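Local structure of hypothetical methylmalonyl-CoA decarboxylase alpha subunit (Sulfolobus tokodaii, 1X0U) at residues A[133-138]-A[176-181]; A[169-174]-A[237-242]; A[186-191]-A[196-201]. The protein is of unknown function but belongs to the carboxyl transferase family of the ClpP/crotonase clan and occurs here in an assembly of six chains. One frame throughout, in Å; residues are numbered along the deposited sequence.

Interaction 1. Residues A[133-138]-A[176-181]; sequences NDSGGA and GGAVYS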
ATOM      1  N   ASN A 133      33.631 -15.219 -12.862  1.00 11.43           N
ATOM      2  CA  ASN A 133      34.831 -14.599 -12.312  1.00 11.36           C
ATOM      3  C   ASN A 133      36.159 -15.173 -12.800  1.00 11.85           C
ATOM      4  O   ASN A 133      36.291 -16.374 -12.998  1.00 13.83           O
ATOM      5  CB  ASN A 133      34.772 -14.665 -10.785  1.00 12.69           C
ATOM      6  CG  ASN A 133      33.786 -13.669 -10.198  1.00 15.97           C
ATOM      7  OD1 ASN A 133      32.601 -13.644 -10.566  1.00 16.03           O
ATOM      8  ND2 ASN A 133      34.271 -12.837  -9.280  1.00 11.93           N
ATOM      9  N   ASP A 134      37.138 -14.289 -12.981  1.00 13.13           N
ATOM     10  CA  ASP A 134      38.485 -14.653 -13.424  1.00 14.22           C
ATOM     11  C   ASP A 134      39.307 -13.385 -13.236  1.00 15.48           C
ATOM     12  O   ASP A 134      39.776 -12.769 -14.199  1.00 15.30           O
ATOM     13  CB  ASP A 134      38.488 -15.066 -14.899  1.00 10.77           C
ATOM     14  CG  ASP A 134      39.699 -15.909 -15.265  1.00 13.53           C
ATOM     15  OD1 ASP A 134      40.649 -15.972 -14.445  1.00 10.35           O
ATOM     16  OD2 ASP A 134      39.702 -16.505 -16.372  1.00 10.11           O
ATOM     17  N   SER A 135      39.461 -12.994 -11.976  1.00 16.84           N
ATOM     18  CA  SER A 135      40.175 -11.781 -11.619  1.00 17.54           C
ATOM     19  C   SER A 135      41.168 -12.010 -10.500  1.00 18.39           C
ATOM     20  O   SER A 135      40.850 -12.664  -9.517  1.00 18.31           O
ATOM     21  CB  SER A 135      39.168 -10.711 -11.181  1.00 17.11           C
ATOM     22  OG  SER A 135      39.819  -9.545 -10.692  1.00 20.43           O
ATOM     23  N   GLY A 136      42.370 -11.456 -10.650  1.00 17.70           N
ATOM     24  CA  GLY A 136      43.374 -11.598  -9.614  1.00 18.62           C
ATOM     25  C   GLY A 136      43.005 -10.736  -8.420  1.00 19.70           C
ATOM     26  O   GLY A 136      43.460 -10.976  -7.299  1.00 21.96           O
ATOM     27  N   GLY A 137      42.172  -9.725  -8.654  1.00 19.48           N
ATOM     28  CA  GLY A 137      41.762  -8.858  -7.564  1.00 18.45           C
ATOM     29  C   GLY A 137      41.645  -7.396  -7.939  1.00 18.31           C
ATOM     30  O   GLY A 137      41.399  -7.058  -9.096  1.00 18.86           O
ATOM     31  N   ALA A 138      41.829  -6.519  -6.960  1.00 19.07           N
ATOM     32  CA  ALA A 138      41.728  -5.084  -7.208  1.00 20.55           C
ATOM     33  C   ALA A 138      42.823  -4.622  -8.157  1.00 20.59           C
ATOM     34  O   ALA A 138      43.889  -5.233  -8.229  1.00 22.11           O
ATOM     35  CB  ALA A 138      41.830  -4.324  -5.900  1.00 18.13           C
ATOM     36  N   GLY A 176      41.788 -11.032  -2.070  1.00 18.57           N
ATOM     37  CA  GLY A 176      41.226  -9.803  -1.546  1.00 18.54           C
ATOM     38  C   GLY A 176      39.769  -9.570  -1.906  1.00 19.56           C
ATOM     39  O   GLY A 176      38.966 -10.505  -1.936  1.00 19.65           O
ATOM     40  N   GLY A 177      39.433  -8.318  -2.206  1.00 18.26           N
ATOM     41  CA  GLY A 177      38.066  -7.960  -2.552  1.00 17.64           C
ATOM     42  C   GLY A 177      37.380  -8.740  -3.663  1.00 16.98           C
ATOM     43  O   GLY A 177      36.163  -8.710  -3.758  1.00 15.41           O
ATOM     44  N   ALA A 178      38.147  -9.431  -4.502  1.00 16.46           N
ATOM     45  CA  ALA A 178      37.587 -10.209  -5.614  1.00 15.79           C
ATOM     46  C   ALA A 178      36.773 -11.385  -5.075  1.00 17.11           C
ATOM     47  O   ALA A 178      35.996 -12.022  -5.797  1.00 15.56           O
ATOM     48  CB  ALA A 178      38.719 -10.728  -6.495  1.00 15.13           C
ATOM     49  N   VAL A 179      36.965 -11.639  -3.784  1.00 15.77           N
ATOM     50  CA  VAL A 179      36.334 -12.725  -3.062  1.00 15.65           C
ATOM     51  C   VAL A 179      34.924 -12.429  -2.514  1.00 16.76           C
ATOM     52  O   VAL A 179      34.080 -13.323  -2.426  1.00 17.67           O
ATOM     53  CB  VAL A 179      37.277 -13.140  -1.890  1.00 14.23           C
ATOM     54  CG1 VAL A 179      36.526 -13.178  -0.585  1.00 12.05           C
ATOM     55  CG2 VAL A 179      37.935 -14.462  -2.194  1.00 12.17           C
ATOM     56  N   TYR A 180      34.667 -11.177  -2.169  1.00 16.52           N
ATOM     57  CA  TYR A 180      33.397 -10.808  -1.560  1.00 15.89           C
ATOM     58  C   TYR A 180      32.103 -10.752  -2.361  1.00 17.31           C
ATOM     59  O   TYR A 180      31.055 -11.111  -1.823  1.00 17.59           O
ATOM     60  CB  TYR A 180      33.583  -9.514  -0.778  1.00 15.89           C
ATOM     61  CG  TYR A 180      34.351  -9.742   0.495  1.00 14.41           C
ATOM     62  CD1 TYR A 180      35.530  -9.054   0.757  1.00 14.80           C
ATOM     63  CD2 TYR A 180      33.899 -10.665   1.444  1.00 14.79           C
ATOM     64  CE1 TYR A 180      36.249  -9.274   1.938  1.00 14.61           C
ATOM     65  CE2 TYR A 180      34.606 -10.895   2.624  1.00 14.36           C
ATOM     66  CZ  TYR A 180      35.780 -10.195   2.869  1.00 16.55           C
ATOM     67  OH  TYR A 180      36.462 -10.397   4.050  1.00 14.45           O
ATOM     68  N   SER A 181      32.137 -10.298  -3.612  1.00 15.42           N
ATOM     69  CA  SER A 181      30.905 -10.277  -4.386  1.00 15.36           C
ATOM     70  C   SER A 181      30.381 -11.730  -4.497  1.00 16.29           C
ATOM     71  O   SER A 181      29.186 -11.984  -4.346  1.00 15.43           O
ATOM     72  CB  SER A 181      31.141  -9.672  -5.775  1.00 15.86           C
ATOM     73  OG  SER A 181      29.917  -9.523  -6.483  1.00 13.72           O
TER
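G137 meets A178 with its backbone at a phi of 142°, a positive value at which a side chain would press on the preceding carbonyl oxygen. That conformation, natural to glycine, turns the bare G137 CA onto the A178 methyl, with G137 CA and A178 CB 3.7 Å apart. S135 has OG anti to its own backbone N (chi1 174°), which sends the hydroxyl forward along the chain. There S135 OG accepts the backbone N-H of G137 at 3.1 Å, a bond bent to 138° and closing an ST turn. The same hydroxyl pairs with the carbonyl oxygen of G105, so two partners fix its place. A178 supplies the methyl in this contact, pointing at the loop and lying against G137 CA and 4.2 Å from the backbone oxygen S135 O. The meeting is one of close van der Waals contact, the CA atoms of G137 and A178 being 4.8 Å apart. Behind the methyl the chain is already coiled, residues 177-179 having helical angles and V179 N bonding to G176 O at 3.0 Å. Helix 144-160 backs the pair through Y150, which touches A178. Around the margin a second subunit arrives, its V437 on A138 and its I384 on V179 and Y180. Two glycine-rich turns, one following strand 129-133 and one leading into helix 180-184, therefore lie side by side at a subunit boundary. Such paired turns are consistent with the crotonase fold, whose members commonly build an oxyanion hole from backbone N-H groups in loops of this kind.

Interaction 2. Residues A[169-174]-A[237-242]; sequences IMAGPA and DSEQEA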
ATOM      1  N   ILE A 169      30.411 -18.095 -11.089  1.00 15.15           N
ATOM      2  CA  ILE A 169      31.271 -19.195 -11.507  1.00 13.46           C
ATOM      3  C   ILE A 169      32.646 -18.658 -11.180  1.00 12.44           C
ATOM      4  O   ILE A 169      33.089 -17.670 -11.775  1.00 13.25           O
ATOM      5  CB  ILE A 169      31.207 -19.482 -13.026  1.00 12.48           C
ATOM      6  CG1 ILE A 169      29.816 -19.981 -13.415  1.00 11.68           C
ATOM      7  CG2 ILE A 169      32.251 -20.536 -13.407  1.00 11.48           C
ATOM      8  CD1 ILE A 169      29.705 -20.294 -14.888  1.00 10.94           C
ATOM      9  N   MET A 170      33.294 -19.258 -10.192  1.00 12.03           N
ATOM     10  CA  MET A 170      34.633 -18.838  -9.821  1.00 13.23           C
ATOM     11  C   MET A 170      35.578 -19.597 -10.750  1.00 13.26           C
ATOM     12  O   MET A 170      35.866 -20.772 -10.529  1.00 14.51           O
ATOM     13  CB  MET A 170      34.923 -19.190  -8.355  1.00 12.98           C
ATOM     14  CG  MET A 170      36.355 -18.885  -7.910  1.00 14.61           C
ATOM     15  SD  MET A 170      36.873 -17.234  -8.412  1.00 17.41           S
ATOM     16  CE  MET A 170      35.501 -16.260  -7.640  1.00 14.30           C
ATOM     17  N   ALA A 171      36.029 -18.935 -11.811  1.00 12.93           N
ATOM     18  CA  ALA A 171      36.925 -19.578 -12.769  1.00 12.53           C
ATOM     19  C   ALA A 171      38.259 -18.842 -12.865  1.00 12.15           C
ATOM     20  O   ALA A 171      38.817 -18.683 -13.955  1.00 12.00           O
ATOM     21  CB  ALA A 171      36.247 -19.649 -14.149  1.00  9.33           C
ATOM     22  N   GLY A 172      38.771 -18.413 -11.711  1.00 15.76           N
ATOM     23  CA  GLY A 172      40.030 -17.688 -11.672  1.00 16.79           C
ATOM     24  C   GLY A 172      40.714 -17.723 -10.315  1.00 17.90           C
ATOM     25  O   GLY A 172      40.283 -18.458  -9.431  1.00 20.11           O
ATOM     26  N   PRO A 173      41.794 -16.941 -10.124  1.00 18.07           N
ATOM     27  CA  PRO A 173      42.585 -16.838  -8.893  1.00 17.74           C
ATOM     28  C   PRO A 173      42.231 -15.591  -8.081  1.00 18.70           C
ATOM     29  O   PRO A 173      43.006 -14.639  -8.030  1.00 18.48           O
ATOM     30  CB  PRO A 173      44.002 -16.770  -9.427  1.00 18.19           C
ATOM     31  CG  PRO A 173      43.830 -15.864 -10.602  1.00 18.76           C
ATOM     32  CD  PRO A 173      42.506 -16.296 -11.244  1.00 17.62           C
ATOM     33  N   ALA A 174      41.075 -15.614  -7.433  1.00 19.11           N
ATOM     34  CA  ALA A 174      40.608 -14.483  -6.646  1.00 18.82           C
ATOM     35  C   ALA A 174      41.302 -14.260  -5.301  1.00 20.61           C
ATOM     36  O   ALA A 174      41.445 -15.183  -4.485  1.00 22.34           O
ATOM     37  CB  ALA A 174      39.096 -14.601  -6.428  1.00 16.66           C
ATOM     38  N   ASP A 237      34.879 -30.216 -12.120  1.00 19.14           N
ATOM     39  CA  ASP A 237      36.155 -30.502 -12.765  1.00 18.68           C
ATOM     40  C   ASP A 237      36.532 -29.588 -13.915  1.00 19.45           C
ATOM     41  O   ASP A 237      37.718 -29.396 -14.190  1.00 19.62           O
ATOM     42  CB  ASP A 237      36.159 -31.940 -13.269  1.00 21.46           C
ATOM     43  CG  ASP A 237      36.094 -32.938 -12.147  1.00 25.26           C
ATOM     44  OD1 ASP A 237      35.503 -34.020 -12.349  1.00 29.45           O
ATOM     45  OD2 ASP A 237      36.645 -32.642 -11.066  1.00 24.78           O
ATOM     46  N   SER A 238      35.543 -29.029 -14.601  1.00 17.77           N
ATOM     47  CA  SER A 238      35.864 -28.165 -15.720  1.00 16.49           C
ATOM     48  C   SER A 238      34.937 -26.971 -15.879  1.00 16.81           C
ATOM     49  O   SER A 238      33.911 -26.851 -15.211  1.00 18.04           O
ATOM     50  CB  SER A 238      35.859 -28.972 -17.012  1.00 14.10           C
ATOM     51  OG  SER A 238      34.532 -29.242 -17.408  1.00 13.04           O
ATOM     52  N   GLU A 239      35.317 -26.085 -16.787  1.00 16.94           N
ATOM     53  CA  GLU A 239      34.544 -24.901 -17.066  1.00 16.12           C
ATOM     54  C   GLU A 239      33.284 -25.250 -17.838  1.00 16.73           C
ATOM     55  O   GLU A 239      32.228 -24.646 -17.611  1.00 15.34           O
ATOM     56  CB  GLU A 239      35.417 -23.899 -17.815  1.00 16.19           C
ATOM     57  CG  GLU A 239      36.393 -23.216 -16.877  1.00 14.71           C
ATOM     58  CD  GLU A 239      37.374 -22.314 -17.581  1.00 16.04           C
ATOM     59  OE1 GLU A 239      37.048 -21.817 -18.678  1.00 16.09           O
ATOM     60  OE2 GLU A 239      38.466 -22.093 -17.023  1.00 15.05           O
ATOM     61  N   GLN A 240      33.382 -26.225 -18.741  1.00 16.23           N
ATOM     62  CA  GLN A 240      32.212 -26.651 -19.495  1.00 17.03           C
ATOM     63  C   GLN A 240      31.198 -27.192 -18.494  1.00 16.69           C
ATOM     64  O   GLN A 240      29.997 -26.947 -18.621  1.00 15.30           O
ATOM     65  CB  GLN A 240      32.562 -27.751 -20.499  1.00 19.66           C
ATOM     66  CG  GLN A 240      31.351 -28.259 -21.292  1.00 24.59           C
ATOM     67  CD  GLN A 240      30.783 -27.218 -22.254  1.00 29.85           C
ATOM     68  OE1 GLN A 240      29.569 -26.982 -22.296  1.00 31.94           O
ATOM     69  NE2 GLN A 240      31.659 -26.598 -23.040  1.00 31.77           N
ATOM     70  N   GLU A 241      31.686 -27.942 -17.502  1.00 18.11           N
ATOM     71  CA  GLU A 241      30.808 -28.498 -16.474  1.00 17.42           C
ATOM     72  C   GLU A 241      30.226 -27.375 -15.607  1.00 16.61           C
ATOM     73  O   GLU A 241      29.060 -27.413 -15.226  1.00 18.54           O
ATOM     74  CB  GLU A 241      31.564 -29.521 -15.610  1.00 20.09           C
ATOM     75  CG  GLU A 241      31.750 -30.900 -16.281  1.00 24.64           C
ATOM     76  CD  GLU A 241      32.576 -31.899 -15.455  1.00 28.30           C
ATOM     77  OE1 GLU A 241      32.690 -33.067 -15.886  1.00 30.38           O
ATOM     78  OE2 GLU A 241      33.114 -31.531 -14.386  1.00 30.87           O
ATOM     79  N   ALA A 242      31.037 -26.369 -15.306  1.00 14.89           N
ATOM     80  CA  ALA A 242      30.571 -25.242 -14.511  1.00 12.86           C
ATOM     81  C   ALA A 242      29.389 -24.572 -15.204  1.00 12.87           C
ATOM     82  O   ALA A 242      28.380 -24.285 -14.563  1.00 13.16           O
ATOM     83  CB  ALA A 242      31.698 -24.228 -14.315  1.00 11.27           C
TER
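I169 and A242 meet methyl to methyl, with I169 CG2 3.8 Å from A242 CB. Both side chains leave their backbones facing one another, one from the sheet and one from the helix. The chi1 of I169, -66°, sets CG2 anti to the backbone N and swings CG1 back beside that nitrogen, which leaves the branch methyl to do the touching. Two residues on, just past the end of the strand, the pairing is looser. A171 turns its methyl toward the helix, whereas E239 starts off at an angle and reaches in with an extended chain, bringing E239 OE2 to 4.4 Å from A171 CB. This is a grazing contact; the polar partners of the buried carboxylate lie elsewhere: for OE2 the hydroxyl of Y196, for OE1 the guanidinium NE of R45 and the backbone N of L40. These partners hold the carboxylate and probably offset its charge. The helix start is fixed by S238 at the N-cap, whose OG accepts E241 N at 3.1 Å in a fairly straight bond (160°). E241 OE2 in turn receives D237 N at 3.2 Å, nearly along the C-O axis. I191, from strand 187-191, fits against I169, A171 and A242 alike. Helix 239-252 follows strand 234-236, outermost of the large sheet within this chain, and folds back over that sheet, resting on V236, I191 and finally I169 of strand 166-170.

Interaction 3. Residues A[186-191]-A[196-201]; sequences DFIIMI and YYMFVT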
ATOM      1  N   ASP A 186      24.056 -15.992  -4.291  1.00  9.61           N
ATOM      2  CA  ASP A 186      23.424 -17.182  -3.697  1.00  9.75           C
ATOM      3  C   ASP A 186      24.183 -18.507  -3.819  1.00 11.56           C
ATOM      4  O   ASP A 186      24.177 -19.311  -2.892  1.00 13.54           O
ATOM      5  CB  ASP A 186      22.015 -17.351  -4.272  1.00  7.05           C
ATOM      6  CG  ASP A 186      21.187 -16.072  -4.174  1.00  9.42           C
ATOM      7  OD1 ASP A 186      21.051 -15.522  -3.056  1.00  8.23           O
ATOM      8  OD2 ASP A 186      20.670 -15.624  -5.217  1.00  7.08           O
ATOM      9  N   PHE A 187      24.827 -18.736  -4.959  1.00 10.68           N
ATOM     10  CA  PHE A 187      25.568 -19.973  -5.183  1.00 12.25           C
ATOM     11  C   PHE A 187      26.917 -19.704  -5.823  1.00 12.83           C
ATOM     12  O   PHE A 187      27.028 -18.880  -6.734  1.00 12.24           O
ATOM     13  CB  PHE A 187      24.797 -20.915  -6.127  1.00 11.00           C
ATOM     14  CG  PHE A 187      23.440 -21.321  -5.621  1.00  9.52           C
ATOM     15  CD1 PHE A 187      23.302 -22.365  -4.710  1.00  9.67           C
ATOM     16  CD2 PHE A 187      22.303 -20.638  -6.035  1.00  9.83           C
ATOM     17  CE1 PHE A 187      22.048 -22.718  -4.220  1.00  8.50           C
ATOM     18  CE2 PHE A 187      21.047 -20.987  -5.547  1.00  9.70           C
ATOM     19  CZ  PHE A 187      20.924 -22.027  -4.639  1.00  7.52           C
ATOM     20  N   ILE A 188      27.936 -20.406  -5.342  1.00 11.89           N
ATOM     21  CA  ILE A 188      29.259 -20.291  -5.909  1.00 13.01           C
ATOM     22  C   ILE A 188      29.647 -21.643  -6.511  1.00 14.39           C
ATOM     23  O   ILE A 188      29.766 -22.640  -5.802  1.00 12.60           O
ATOM     24  CB  ILE A 188      30.325 -19.891  -4.861  1.00 13.69           C
ATOM     25  CG1 ILE A 188      30.108 -18.447  -4.390  1.00 13.20           C
ATOM     26  CG2 ILE A 188      31.713 -19.995  -5.477  1.00 12.22           C
ATOM     27  CD1 ILE A 188      31.144 -17.989  -3.369  1.00  9.26           C
ATOM     28  N   ILE A 189      29.802 -21.664  -7.830  1.00 15.11           N
ATOM     29  CA  ILE A 189      30.220 -22.855  -8.554  1.00 15.73           C
ATOM     30  C   ILE A 189      31.685 -22.594  -8.899  1.00 17.07           C
ATOM     31  O   ILE A 189      32.009 -21.617  -9.574  1.00 16.86           O
ATOM     32  CB  ILE A 189      29.422 -23.028  -9.841  1.00 16.48           C
ATOM     33  CG1 ILE A 189      27.941 -23.222  -9.497  1.00 16.53           C
ATOM     34  CG2 ILE A 189      29.990 -24.198 -10.642  1.00 15.03           C
ATOM     35  CD1 ILE A 189      27.006 -23.080 -10.679  1.00 15.71           C
ATOM     36  N   MET A 190      32.564 -23.461  -8.420  1.00 16.51           N
ATOM     37  CA  MET A 190      33.988 -23.299  -8.636  1.00 16.18           C
ATOM     38  C   MET A 190      34.623 -24.530  -9.262  1.00 16.43           C
ATOM     39  O   MET A 190      34.224 -25.658  -8.973  1.00 16.86           O
ATOM     40  CB  MET A 190      34.661 -23.000  -7.295  1.00 15.84           C
ATOM     41  CG  MET A 190      36.139 -22.693  -7.386  1.00 14.97           C
ATOM     42  SD  MET A 190      36.721 -22.050  -5.823  1.00 19.67           S
ATOM     43  CE  MET A 190      38.484 -22.098  -6.063  1.00 13.96           C
ATOM     44  N   ILE A 191      35.613 -24.303 -10.119  1.00 16.42           N
ATOM     45  CA  ILE A 191      36.329 -25.388 -10.785  1.00 17.91           C
ATOM     46  C   ILE A 191      37.569 -25.723  -9.963  1.00 18.29           C
ATOM     47  O   ILE A 191      38.233 -24.829  -9.447  1.00 17.73           O
ATOM     48  CB  ILE A 191      36.787 -24.981 -12.206  1.00 17.82           C
ATOM     49  CG1 ILE A 191      35.579 -24.595 -13.064  1.00 19.84           C
ATOM     50  CG2 ILE A 191      37.544 -26.139 -12.867  1.00 17.82           C
ATOM     51  CD1 ILE A 191      35.061 -23.208 -12.820  1.00 19.35           C
ATOM     52  N   TYR A 196      42.521 -22.189 -10.111  1.00 14.60           N
ATOM     53  CA  TYR A 196      41.355 -21.653  -9.423  1.00 15.15           C
ATOM     54  C   TYR A 196      41.494 -21.681  -7.913  1.00 14.06           C
ATOM     55  O   TYR A 196      41.828 -22.701  -7.330  1.00 14.27           O
ATOM     56  CB  TYR A 196      40.099 -22.433  -9.815  1.00 14.53           C
ATOM     57  CG  TYR A 196      40.018 -22.756 -11.280  1.00 16.36           C
ATOM     58  CD1 TYR A 196      40.495 -23.970 -11.776  1.00 15.75           C
ATOM     59  CD2 TYR A 196      39.470 -21.845 -12.180  1.00 16.14           C
ATOM     60  CE1 TYR A 196      40.421 -24.268 -13.140  1.00 16.03           C
ATOM     61  CE2 TYR A 196      39.397 -22.132 -13.536  1.00 14.89           C
ATOM     62  CZ  TYR A 196      39.868 -23.342 -14.011  1.00 16.27           C
ATOM     63  OH  TYR A 196      39.750 -23.633 -15.352  1.00 16.60           O
ATOM     64  N   TYR A 197      41.233 -20.547  -7.285  1.00 13.99           N
ATOM     65  CA  TYR A 197      41.297 -20.455  -5.842  1.00 14.95           C
ATOM     66  C   TYR A 197      40.737 -19.131  -5.393  1.00 14.51           C
ATOM     67  O   TYR A 197      40.436 -18.265  -6.208  1.00 14.16           O
ATOM     68  CB  TYR A 197      42.742 -20.606  -5.360  1.00 14.91           C
ATOM     69  CG  TYR A 197      43.735 -19.627  -5.955  1.00 16.11           C
ATOM     70  CD1 TYR A 197      43.799 -18.307  -5.511  1.00 16.05           C
ATOM     71  CD2 TYR A 197      44.670 -20.048  -6.916  1.00 16.62           C
ATOM     72  CE1 TYR A 197      44.776 -17.427  -5.994  1.00 16.99           C
ATOM     73  CE2 TYR A 197      45.648 -19.176  -7.408  1.00 15.27           C
ATOM     74  CZ  TYR A 197      45.696 -17.867  -6.938  1.00 17.11           C
ATOM     75  OH  TYR A 197      46.664 -17.004  -7.400  1.00 17.83           O
ATOM     76  N   MET A 198      40.548 -18.989  -4.095  1.00 15.24           N
ATOM     77  CA  MET A 198      40.078 -17.728  -3.565  1.00 18.35           C
ATOM     78  C   MET A 198      40.365 -17.617  -2.086  1.00 18.54           C
ATOM     79  O   MET A 198      40.205 -18.573  -1.326  1.00 19.65           O
ATOM     80  CB  MET A 198      38.586 -17.480  -3.892  1.00 19.98           C
ATOM     81  CG  MET A 198      37.526 -18.396  -3.318  1.00 22.12           C
ATOM     82  SD  MET A 198      35.871 -17.914  -3.987  1.00 25.16           S
ATOM     83  CE  MET A 198      35.358 -19.334  -4.756  1.00 23.74           C
ATOM     84  N   PHE A 199      40.863 -16.450  -1.697  1.00 19.00           N
ATOM     85  CA  PHE A 199      41.189 -16.169  -0.310  1.00 18.57           C
ATOM     86  C   PHE A 199      41.206 -14.662  -0.096  1.00 18.54           C
ATOM     87  O   PHE A 199      41.450 -13.907  -1.031  1.00 18.05           O
ATOM     88  CB  PHE A 199      42.541 -16.794   0.079  1.00 19.14           C
ATOM     89  CG  PHE A 199      43.616 -16.666  -0.969  1.00 19.51           C
ATOM     90  CD1 PHE A 199      44.098 -17.796  -1.624  1.00 21.61           C
ATOM     91  CD2 PHE A 199      44.169 -15.430  -1.283  1.00 21.21           C
ATOM     92  CE1 PHE A 199      45.119 -17.699  -2.574  1.00 22.59           C
ATOM     93  CE2 PHE A 199      45.189 -15.320  -2.231  1.00 21.51           C
ATOM     94  CZ  PHE A 199      45.666 -16.458  -2.879  1.00 20.85           C
ATOM     95  N   VAL A 200      40.912 -14.226   1.125  1.00 19.24           N
ATOM     96  CA  VAL A 200      40.890 -12.798   1.441  1.00 19.51           C
ATOM     97  C   VAL A 200      42.308 -12.233   1.432  1.00 20.84           C
ATOM     98  O   VAL A 200      42.573 -11.200   0.815  1.00 21.17           O
ATOM     99  CB  VAL A 200      40.246 -12.542   2.826  1.00 17.79           C
ATOM    100  CG1 VAL A 200      40.284 -11.060   3.158  1.00 18.18           C
ATOM    101  CG2 VAL A 200      38.804 -13.046   2.825  1.00 18.07           C
ATOM    102  N   THR A 201      43.209 -12.933   2.117  1.00 22.45           N
ATOM    103  CA  THR A 201      44.606 -12.537   2.211  1.00 23.52           C
ATOM    104  C   THR A 201      45.497 -13.604   1.583  1.00 25.74           C
ATOM    105  O   THR A 201      45.391 -14.785   1.907  1.00 24.05           O
ATOM    106  CB  THR A 201      45.034 -12.360   3.673  1.00 21.76           C
ATOM    107  OG1 THR A 201      44.126 -11.473   4.335  1.00 19.65           O
ATOM    108  CG2 THR A 201      46.439 -11.789   3.746  1.00 20.43           C
TER
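I191 sits under the ring of Y196 like a peg against a plate, I191 CB lying 3.7 Å from the ring centroid and just 7° off its normal. This CH-pi contact is extended by I191 CG2, which leans toward one side of the same face at 3.4 Å from Y196 CE1. The backbone joins in, for I191 O comes to 3.1 Å from Y196 CB, so the ring is seated tightly at the turn linking the two segments. Farther along, the strands run at 125° between their N-to-C directions and their axes come no nearer than 9.1 Å, leaving a width that side chains must span. M190 does so with its chain fully extended, CG anti to the backbone N, and its methyl lies against the 196-197 backbone, M190 CE being 3.3 Å from Y197 CA. M198 replies from the other wall. A bend at chi3 (121°) turns its methyl back toward M190 SD and into the notch beside I188, where M198 CE is 3.8 Å from I188 CG2. The two methionines reach toward each other tip to tip, M198 CE to M190 SD 3.2 Å, a spacing short enough to be doubtful in detail. M170 and V232 each touch both of them. Strand 187-191 belongs to the large sheet, whereas 197-199 pairs with 173-175, so this apolar filling joins two separate sheets, as in the spiral core of the crotonase fold.

In the fold
The three contacts form one continuous block within the carboxyl transferase domain. Interactions 1 and 2 have centres about 14 Å apart and are joined through the large sheet, N133 N lying 2.7 Å from I169 O and N133 O 2.8 Å from A171 N. The sheet continues into interaction 3, where M170 N is 2.8 Å from I189 O. Interaction 3 lies about 9 Å, centre to centre, from each of the others and is nested in the chain loop closed by interaction 2. It reaches interaction 1 through V179 CG2, 3.5 Å from M198 CB. Interactions 1 and 3 both border the second subunit, whose I384 touches V179 and M198.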